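Local coordinates for protein endo-beta-1,2-glucanase (Talaromyces funiculosus, PDB 6IMV) that hydrolyses beta-1,2-glucan internally as a fungal endo-beta-1,2-glucanase and binds sophorose in its sugar pocket, at residues A[178-183]-A[190-195]. Sequence-based numbering, arbitrary orientation.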
loop_
_atom_site.group_PDB
_atom_site.type_symbol
_atom_site.label_atom_id
_atom_site.label_comp_id
_atom_site.label_asym_id
_atom_site.label_seq_id
_atom_site.Cartn_x
_atom_site.Cartn_y
_atom_site.Cartn_z
ATOM N N GLN A 178 -2.646 -10.240 15.812
ATOM C CA GLN A 178 -1.543 -10.261 16.747
ATOM C C GLN A 178 -1.593 -9.014 17.650
ATOM O O GLN A 178 -1.426 -9.129 18.868
ATOM C CB GLN A 178 -0.200 -10.362 16.031
ATOM C CG GLN A 178 0.968 -10.575 16.975
ATOM C CD GLN A 178 0.814 -11.848 17.776
ATOM O OE1 GLN A 178 0.666 -12.937 17.234
ATOM N NE2 GLN A 178 0.826 -11.716 19.090
ATOM N N ALA A 179 -1.804 -7.838 17.053
ATOM C CA ALA A 179 -1.831 -6.581 17.801
ATOM C C ALA A 179 -2.933 -6.625 18.870
ATOM O O ALA A 179 -2.710 -6.245 20.009
ATOM C CB ALA A 179 -2.041 -5.416 16.864
ATOM N N ALA A 180 -4.124 -7.084 18.472
ATOM C CA ALA A 180 -5.287 -7.141 19.354
ATOM C C ALA A 180 -5.019 -8.098 20.526
ATOM O O ALA A 180 -5.323 -7.770 21.675
ATOM C CB ALA A 180 -6.502 -7.557 18.577
ATOM N N GLU A 181 -4.426 -9.259 20.229
ATOM C CA GLU A 181 -4.143 -10.271 21.253
ATOM C C GLU A 181 -3.031 -9.778 22.192
ATOM O O GLU A 181 -3.099 -10.036 23.391
ATOM C CB GLU A 181 -3.864 -11.624 20.597
ATOM C CG GLU A 181 -5.126 -12.236 20.009
ATOM C CD GLU A 181 -4.948 -13.459 19.125
ATOM O OE1 GLU A 181 -3.799 -13.907 18.947
ATOM O OE2 GLU A 181 -5.972 -13.959 18.610
ATOM N N ASN A 182 -2.084 -8.990 21.671
ATOM C CA ASN A 182 -0.992 -8.432 22.467
ATOM C C ASN A 182 -1.497 -7.484 23.566
ATOM O O ASN A 182 -0.744 -7.218 24.492
ATOM C CB ASN A 182 0.031 -7.683 21.608
ATOM C CG ASN A 182 1.003 -8.600 20.902
ATOM O OD1 ASN A 182 1.020 -9.802 21.159
ATOM N ND2 ASN A 182 1.811 -8.042 20.011
ATOM N N THR A 183 -2.728 -6.960 23.461
ATOM C CA THR A 183 -3.263 -6.009 24.447
ATOM C C THR A 183 -3.709 -6.706 25.742
ATOM O O THR A 183 -3.880 -6.034 26.755
ATOM C CB THR A 183 -4.480 -5.227 23.928
ATOM O OG1 THR A 183 -5.539 -6.151 23.676
ATOM C CG2 THR A 183 -4.199 -4.409 22.687
ATOM N N ASP A 190 -11.400 -11.234 21.780
ATOM C CA ASP A 190 -12.612 -11.817 21.180
ATOM C C ASP A 190 -12.779 -11.336 19.732
ATOM O O ASP A 190 -13.085 -12.133 18.852
ATOM C CB ASP A 190 -13.868 -11.462 21.978
ATOM C CG ASP A 190 -13.953 -12.153 23.329
ATOM O OD1 ASP A 190 -13.178 -13.110 23.561
ATOM O OD2 ASP A 190 -14.797 -11.727 24.141
ATOM N N LEU A 191 -12.616 -10.022 19.507
ATOM C CA LEU A 191 -12.643 -9.442 18.158
ATOM C C LEU A 191 -11.596 -10.135 17.278
ATOM O O LEU A 191 -11.898 -10.516 16.150
ATOM C CB LEU A 191 -12.390 -7.931 18.231
ATOM C CG LEU A 191 -12.334 -7.196 16.888
ATOM C CD1 LEU A 191 -13.623 -7.391 16.089
ATOM C CD2 LEU A 191 -12.055 -5.706 17.095
ATOM N N ALA A 192 -10.385 -10.312 17.824
ATOM C CA ALA A 192 -9.252 -10.904 17.111
ATOM C C ALA A 192 -9.586 -12.328 16.662
ATOM O O ALA A 192 -9.231 -12.725 15.556
ATOM C CB ALA A 192 -8.020 -10.896 17.985
ATOM N N LYS A 193 -10.248 -13.094 17.536
ATOM C CA LYS A 193 -10.553 -14.506 17.272
ATOM C C LYS A 193 -11.608 -14.624 16.165
ATOM O O LYS A 193 -11.560 -15.555 15.375
ATOM C CB LYS A 193 -10.981 -15.218 18.560
ATOM C CG LYS A 193 -9.816 -15.579 19.471
ATOM C CD LYS A 193 -10.246 -16.010 20.855
ATOM C CE LYS A 193 -9.074 -16.431 21.718
ATOM N NZ LYS A 193 -9.518 -17.179 22.918
ATOM N N LYS A 194 -12.537 -13.665 16.097
ATOM C CA LYS A 194 -13.522 -13.621 15.010
ATOM C C LYS A 194 -12.815 -13.322 13.678
ATOM O O LYS A 194 -13.135 -13.920 12.663
ATOM C CB LYS A 194 -14.604 -12.586 15.314
ATOM C CG LYS A 194 -15.444 -12.864 16.553
ATOM C CD LYS A 194 -16.343 -11.701 16.904
ATOM C CE LYS A 194 -17.017 -11.864 18.244
ATOM N NZ LYS A 194 -18.008 -10.785 18.454
ATOM N N TRP A 195 -11.834 -12.408 13.705
ATOM C CA TRP A 195 -11.019 -12.107 12.531
ATOM C C TRP A 195 -10.166 -13.322 12.149
ATOM O O TRP A 195 -9.980 -13.580 10.949
ATOM C CB TRP A 195 -10.177 -10.838 12.717
ATOM C CG TRP A 195 -10.929 -9.602 12.323
ATOM C CD1 TRP A 195 -11.520 -8.704 13.162
ATOM C CD2 TRP A 195 -11.252 -9.171 10.989
ATOM N NE1 TRP A 195 -12.168 -7.735 12.447
ATOM C CE2 TRP A 195 -12.019 -7.989 11.110
ATOM C CE3 TRP A 195 -10.975 -9.660 9.708
ATOM C CZ2 TRP A 195 -12.498 -7.290 10.001
ATOM C CZ3 TRP A 195 -11.444 -8.964 8.610
ATOM C CH2 TRP A 195 -12.194 -7.795 8.756
#
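Around Ala180 and Ala192 two consecutive helices run nearly antiparallel: the axes of segments 178-182 and 190-195 are 8.6 Å apart at closest approach, with 155° between their directions. They form an antiparallel helical hairpin, in which helix 163-182 is followed by a short connection and helix 186-210 runs back beside it, consistent with the (alpha/alpha)6 barrel of this glycoside hydrolase family. At this point the helices meet through two alanines, Ala180 and Ala192, whose CA atoms lie 5.9 Å apart. Their methyl groups each point at the opposite helix and lie side by side, offset, CB to CB at 3.7 Å, and both residues are buried.

Glu181 carries the contact out toward the surface. Its CG stands anti to the carbonyl carbon and beside the backbone N (chi1 -71°), and the chain beyond CG is extended and runs past the Ala192 methyl. The flank of this chain packs on that methyl, CG at 3.8 Å and carboxylate atom OE2 at 3.7 Å from Ala192 CB. OE2 also lies alongside the aliphatic start of Lys193, but it makes no salt bridge there: Lys193 NZ remains 6.4 Å from Glu181 OE2, so any attraction between the opposite charges is probably long-range.

Other helices cover the flanks of the hairpin. Helix 112-133 packs against Leu191 and Trp195, the Trp195 indole meeting Tyr127 edge to face and donating from NE1 to Met120 O. Helix 448-457 borders the first helix, where Asn182 ND2 bonds Gln453 OE1.

Two side-chain bonds lie within 178-183. Gln178 NE2 donates to Asn182 OD1, approaching from above the carbonyl plane. One turn is closed where Thr183 OG1 reaches back to Ala180 O at 2.6 Å, an oxygen that also accepts from Thr183 N.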